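Local coordinates for tail spike protein gp49 (Pseudomonas phage LKA1, PDB 4RU4) that probably cleaves the O-specific polysaccharide of Pseudomonas as a lyase, serving as the trimeric tailspike with which the phage degrades the host envelope during entry, at residues S131-F136 with T180-S185; E169-R174 with S185-A190. One frame throughout, in Å; residues are numbered along the deposited sequence.

Contact 1: residues S131-F136 with T180-S185; sequences SLTIDF and TVTIRS
The ring of Phe-136 meets Val-181 obliquely: CE1 lies 3.5 Å from Val-181 CG2, and CD1 touches the same methyl. Ile-124 also packs on this ring. Val-181 CG2 stands beside its own backbone N, with CG1 anti to it (chi1 174°), and this turns CG2 to the phenyl group. Ile-134, on the same face as Val-181, has CG1 4.2 Å from CG2 of Ile-183. Strands 133-135 and 180-183 run antiparallel; Phe-136 follows the first of them. Ile-134 and Val-181 form a hydrogen-bonded pair. Val-181 N gives a nearly straight bond to Ile-134 O (2.7 Å, 173°), and Ile-134 N donates to Val-181 O. Further on, Ile-183 N reaches Leu-132 O at 3.0 Å from above the carbonyl plane. Leu-132 CD2 reaches past the strand end to Ser-185 C, 3.5 Å away. The face with Thr-133, Asp-135, Thr-180 and Thr-182 is mixed. Thr-133 CG2 meets Thr-180 CG2 at 3.6 Å, and a water bonded to Thr-180 OG1 gives a weak bond to Asp-135 OD1. The chemistry is that of a two-faced sheet in an Ig-like domain: apolar groups turn inward, while threonines and a carboxylate face the wetter side.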
loop_
_atom_site.group_PDB
_atom_site.type_symbol
_atom_site.label_atom_id
_atom_site.label_comp_id
_atom_site.label_asym_id
_atom_site.label_seq_id
_atom_site.Cartn_x
_atom_site.Cartn_y
_atom_site.Cartn_z
ATOM N N SER B 131 28.988 -3.419 -0.663
ATOM C CA SER B 131 29.925 -2.749 -1.550
ATOM C C SER B 131 29.244 -2.353 -2.853
ATOM O O SER B 131 28.215 -2.936 -3.237
ATOM C CB SER B 131 31.123 -3.643 -1.865
ATOM O OG SER B 131 32.080 -2.959 -2.681
ATOM N N LEU B 132 29.815 -1.357 -3.529
ATOM C CA LEU B 132 29.358 -0.999 -4.865
ATOM C C LEU B 132 30.531 -0.952 -5.824
ATOM O O LEU B 132 30.475 -0.275 -6.851
ATOM C CB LEU B 132 28.592 0.329 -4.887
ATOM C CG LEU B 132 27.230 0.280 -4.205
ATOM C CD1 LEU B 132 27.399 0.765 -2.768
ATOM C CD2 LEU B 132 26.150 1.080 -4.937
ATOM N N THR B 133 31.592 -1.681 -5.482
ATOM C CA THR B 133 32.795 -1.720 -6.311
ATOM C C THR B 133 33.326 -3.139 -6.488
ATOM O O THR B 133 33.532 -3.869 -5.518
ATOM C CB THR B 133 33.915 -0.866 -5.701
ATOM O OG1 THR B 133 33.408 0.446 -5.440
ATOM C CG2 THR B 133 35.090 -0.771 -6.666
ATOM N N ILE B 134 33.573 -3.503 -7.740
ATOM C CA ILE B 134 34.016 -4.835 -8.085
ATOM C C ILE B 134 35.320 -4.737 -8.871
ATOM O O ILE B 134 35.406 -3.979 -9.852
ATOM C CB ILE B 134 32.971 -5.536 -9.017
ATOM C CG1 ILE B 134 31.577 -5.549 -8.384
ATOM C CG2 ILE B 134 33.418 -6.940 -9.353
ATOM C CD1 ILE B 134 31.492 -6.322 -7.084
ATOM N N ASP B 135 36.313 -5.519 -8.447
ATOM C CA ASP B 135 37.628 -5.545 -9.079
ATOM C C ASP B 135 37.847 -6.831 -9.886
ATOM O O ASP B 135 38.013 -7.913 -9.311
ATOM C CB ASP B 135 38.735 -5.428 -8.015
ATOM C CG ASP B 135 38.702 -4.103 -7.278
ATOM O OD1 ASP B 135 38.356 -3.071 -7.905
ATOM O OD2 ASP B 135 39.019 -4.093 -6.066
ATOM N N PHE B 136 37.872 -6.697 -11.213
ATOM C CA PHE B 136 38.044 -7.828 -12.108
ATOM C C PHE B 136 39.514 -8.136 -12.329
ATOM O O PHE B 136 40.356 -7.229 -12.336
ATOM C CB PHE B 136 37.363 -7.539 -13.445
ATOM C CG PHE B 136 35.865 -7.712 -13.399
ATOM C CD1 PHE B 136 35.043 -6.654 -13.041
ATOM C CD2 PHE B 136 35.291 -8.931 -13.705
ATOM C CE1 PHE B 136 33.651 -6.807 -13.006
ATOM C CE2 PHE B 136 33.902 -9.098 -13.660
ATOM C CZ PHE B 136 33.089 -8.021 -13.290
ATOM N N THR B 180 38.306 -1.955 -12.785
ATOM C CA THR B 180 37.367 -1.664 -11.716
ATOM C C THR B 180 35.985 -1.335 -12.256
ATOM O O THR B 180 35.825 -0.405 -13.048
ATOM C CB THR B 180 37.848 -0.464 -10.909
ATOM O OG1 THR B 180 39.150 -0.747 -10.383
ATOM C CG2 THR B 180 36.876 -0.170 -9.764
ATOM N N VAL B 181 34.988 -2.079 -11.795
ATOM C CA VAL B 181 33.610 -1.863 -12.211
ATOM C C VAL B 181 32.742 -1.435 -11.013
ATOM O O VAL B 181 32.613 -2.149 -10.006
ATOM C CB VAL B 181 33.055 -3.139 -12.863
ATOM C CG1 VAL B 181 31.561 -2.996 -13.174
ATOM C CG2 VAL B 181 33.862 -3.470 -14.119
ATOM N N THR B 182 32.160 -0.250 -11.100
ATOM C CA THR B 182 31.275 0.188 -10.036
ATOM C C THR B 182 29.843 -0.183 -10.434
ATOM O O THR B 182 29.534 -0.320 -11.614
ATOM C CB THR B 182 31.400 1.713 -9.729
ATOM O OG1 THR B 182 31.228 2.486 -10.930
ATOM C CG2 THR B 182 32.783 2.043 -9.098
ATOM N N ILE B 183 28.970 -0.352 -9.451
ATOM C CA ILE B 183 27.634 -0.869 -9.746
ATOM C C ILE B 183 26.579 0.048 -9.157
ATOM O O ILE B 183 26.884 0.892 -8.286
ATOM C CB ILE B 183 27.465 -2.309 -9.218
ATOM C CG1 ILE B 183 27.617 -2.348 -7.682
ATOM C CG2 ILE B 183 28.463 -3.243 -9.926
ATOM C CD1 ILE B 183 27.688 -3.751 -7.084
ATOM N N ARG B 184 25.348 -0.098 -9.639
ATOM C CA ARG B 184 24.301 0.860 -9.317
ATOM C C ARG B 184 23.558 0.655 -7.977
ATOM O O ARG B 184 22.924 1.586 -7.493
ATOM C CB ARG B 184 23.313 0.972 -10.488
ATOM C CG ARG B 184 23.961 1.549 -11.745
ATOM C CD ARG B 184 23.019 1.570 -12.950
ATOM N NE ARG B 184 23.601 2.461 -13.962
ATOM C CZ ARG B 184 23.148 2.556 -15.207
ATOM N NH1 ARG B 184 22.125 1.819 -15.574
ATOM N NH2 ARG B 184 23.702 3.389 -16.074
ATOM N N SER B 185 23.620 -0.538 -7.389
ATOM C CA SER B 185 23.080 -0.722 -6.037
ATOM C C SER B 185 23.983 -1.633 -5.209
ATOM O O SER B 185 24.710 -2.450 -5.752
ATOM C CB SER B 185 21.625 -1.235 -6.048
ATOM O OG SER B 185 21.464 -2.330 -6.946
HETATM O O HOH W 1 40.953 -3.015 -10.117
#

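Contact 2: residues E169-R174 with S185-A190; sequences EFCEVR and SALYAA. With EDO (1,2-ethanediol), chain H.
Glu-169 meets the loop 185-190 with its carboxylate, and here the packing is tight. OE1 accepts from Tyr-188 N at 2.8 Å with a fairly straight bond (166°). OE2 accepts from Ala-189 N at 3.1 Å, more bent (137°). Both bonds use the syn lone pairs, and the amides are those of successive residues. Glu-169 CG sits between the backbone N and the carbonyl carbon (chi1 55°), and the extended chain carries the carboxylate across to the loop. OE1 also lies in the plane of the Tyr-188 ring at its edge, 3.6 Å from CD1. Leu-187 crosses Glu-169 at about a right angle, and its CD2 packs on Cys-171 SG at 3.5 Å. Toward Ser-185 the contact loosens. A water accepts from Glu-172 N at 2.8 Å and from Ser-185 N at 3.2 Å, bridging the two backbones. Glu-172 OE2 takes a bond from a 1,2-ethanediol, probably from the crystallisation liquor. Tyr-191 OH gives the Glu-169 carboxylate a further partner, and Tyr-188 OH bonds to Asp-337. Two amides and a hydroxyl round this buried carboxylate, with Arg-309 nearby, would probably stabilise its negative charge, while its bonds tie the loop to strand 168-177 within the Ig-like domain.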
loop_
_atom_site.group_PDB
_atom_site.type_symbol
_atom_site.label_atom_id
_atom_site.label_comp_id
_atom_site.label_asym_id
_atom_site.label_seq_id
_atom_site.Cartn_x
_atom_site.Cartn_y
_atom_site.Cartn_z
ATOM N N GLU B 169 24.247 -12.936 -7.108
ATOM C CA GLU B 169 23.198 -11.937 -7.357
ATOM C C GLU B 169 23.434 -11.239 -8.688
ATOM O O GLU B 169 24.495 -11.409 -9.296
ATOM C CB GLU B 169 23.167 -10.871 -6.227
ATOM C CG GLU B 169 24.473 -10.161 -5.961
ATOM C CD GLU B 169 24.447 -9.410 -4.618
ATOM O OE1 GLU B 169 23.881 -8.286 -4.560
ATOM O OE2 GLU B 169 24.955 -9.972 -3.615
ATOM N N PHE B 170 22.452 -10.448 -9.124
ATOM C CA PHE B 170 22.570 -9.626 -10.331
ATOM C C PHE B 170 23.067 -8.211 -10.037
ATOM O O PHE B 170 22.540 -7.537 -9.134
ATOM C CB PHE B 170 21.211 -9.462 -11.004
ATOM C CG PHE B 170 20.713 -10.699 -11.705
ATOM C CD1 PHE B 170 20.341 -11.829 -10.971
ATOM C CD2 PHE B 170 20.584 -10.720 -13.089
ATOM C CE1 PHE B 170 19.832 -12.954 -11.601
ATOM C CE2 PHE B 170 20.073 -11.860 -13.748
ATOM C CZ PHE B 170 19.698 -12.978 -12.997
ATOM N N CYS B 171 24.034 -7.753 -10.828
ATOM C CA CYS B 171 24.604 -6.415 -10.655
ATOM C C CYS B 171 24.434 -5.609 -11.937
ATOM O O CYS B 171 24.495 -6.160 -13.033
ATOM C CB CYS B 171 26.094 -6.477 -10.332
ATOM S SG CYS B 171 26.524 -7.391 -8.864
ATOM N N GLU B 172 24.197 -4.312 -11.790
ATOM C CA GLU B 172 23.965 -3.442 -12.944
ATOM C C GLU B 172 25.110 -2.417 -12.981
ATOM O O GLU B 172 25.330 -1.693 -12.009
ATOM C CB GLU B 172 22.595 -2.770 -12.830
ATOM C CG GLU B 172 22.182 -1.975 -14.071
ATOM C CD GLU B 172 20.788 -1.344 -13.955
ATOM O OE1 GLU B 172 19.891 -1.876 -13.224
ATOM O OE2 GLU B 172 20.600 -0.296 -14.614
ATOM N N VAL B 173 25.846 -2.388 -14.085
ATOM C CA VAL B 173 27.075 -1.580 -14.165
ATOM C C VAL B 173 26.804 -0.067 -14.116
ATOM O O VAL B 173 25.957 0.458 -14.856
ATOM C CB VAL B 173 27.934 -1.980 -15.427
ATOM C CG1 VAL B 173 29.202 -1.105 -15.554
ATOM C CG2 VAL B 173 28.337 -3.468 -15.356
ATOM N N ARG B 174 27.519 0.625 -13.230
ATOM C CA ARG B 174 27.481 2.069 -13.183
ATOM C C ARG B 174 28.561 2.688 -14.061
ATOM O O ARG B 174 28.279 3.577 -14.863
ATOM C CB ARG B 174 27.683 2.575 -11.750
ATOM C CG ARG B 174 27.420 4.058 -11.632
ATOM C CD ARG B 174 27.445 4.506 -10.178
ATOM N NE ARG B 174 28.789 4.790 -9.710
ATOM C CZ ARG B 174 29.343 4.267 -8.619
ATOM N NH1 ARG B 174 28.679 3.386 -7.853
ATOM N NH2 ARG B 174 30.582 4.626 -8.296
ATOM N N SER B 185 23.620 -0.538 -7.389
ATOM C CA SER B 185 23.080 -0.722 -6.037
ATOM C C SER B 185 23.983 -1.633 -5.209
ATOM O O SER B 185 24.710 -2.450 -5.752
ATOM C CB SER B 185 21.625 -1.235 -6.048
ATOM O OG SER B 185 21.464 -2.330 -6.946
ATOM N N ALA B 186 23.926 -1.486 -3.894
ATOM C CA ALA B 186 24.832 -2.225 -2.991
ATOM C C ALA B 186 24.603 -3.745 -3.039
ATOM O O ALA B 186 23.471 -4.218 -3.126
ATOM C CB ALA B 186 24.667 -1.702 -1.575
ATOM N N LEU B 187 25.692 -4.508 -2.987
ATOM C CA LEU B 187 25.595 -5.965 -2.920
ATOM C C LEU B 187 24.813 -6.429 -1.691
ATOM O O LEU B 187 25.020 -5.908 -0.593
ATOM C CB LEU B 187 26.993 -6.592 -2.885
ATOM C CG LEU B 187 27.882 -6.502 -4.142
ATOM C CD1 LEU B 187 29.222 -7.138 -3.833
ATOM C CD2 LEU B 187 27.251 -7.177 -5.400
ATOM N N TYR B 188 23.928 -7.413 -1.882
ATOM C CA TYR B 188 23.211 -8.039 -0.772
ATOM C C TYR B 188 24.142 -8.916 0.071
ATOM O O TYR B 188 23.893 -9.114 1.249
ATOM C CB TYR B 188 22.091 -8.934 -1.285
ATOM C CG TYR B 188 20.841 -8.170 -1.677
ATOM C CD1 TYR B 188 20.693 -7.660 -2.962
ATOM C CD2 TYR B 188 19.815 -7.962 -0.750
ATOM C CE1 TYR B 188 19.558 -6.967 -3.341
ATOM C CE2 TYR B 188 18.645 -7.279 -1.125
ATOM C CZ TYR B 188 18.545 -6.776 -2.423
ATOM O OH TYR B 188 17.431 -6.075 -2.810
ATOM N N ALA B 189 25.201 -9.446 -0.531
ATOM C CA ALA B 189 26.061 -10.417 0.161
ATOM C C ALA B 189 27.527 -10.231 -0.166
ATOM O O ALA B 189 27.892 -9.554 -1.142
ATOM C CB ALA B 189 25.619 -11.895 -0.180
ATOM N N ALA B 190 28.359 -10.875 0.648
ATOM C CA ALA B 190 29.802 -10.857 0.491
ATOM C C ALA B 190 30.185 -12.087 -0.312
ATOM O O ALA B 190 29.499 -13.118 -0.226
ATOM C CB ALA B 190 30.465 -10.923 1.890
HETATM C C1 EDO H . 17.996 1.734 -15.182
HETATM O O1 EDO H . 18.127 0.881 -14.039
HETATM C C2 EDO H . 16.622 1.560 -15.806
HETATM O O2 EDO H . 16.581 0.252 -16.410
HETATM O O HOH W 2 23.707 -3.163 -9.255
#

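How the contacts relate
Both contacts lie in the Ig-like domain, their centres about 8 Å apart. They share Ser-185, and strands 168-177 and 180-183 are neighbours in one sheet. Contact 1 is strand on strand, held by backbone bonds and an apolar face. Contact 2 is strand on loop, held mainly by a side-chain carboxylate on backbone amides. Each is partly buried, with no clear division into core and surface. Thr-182 O and Arg-174 N probably hydrogen-bond at 2.8 Å, and a salt bridge joins Arg-184 NH1 to Glu-172 OE2. Both contacts reach the second subunit: Arg-184 makes a cation-pi contact with its Tyr-289, and Glu-172 a salt bridge with its Lys-287.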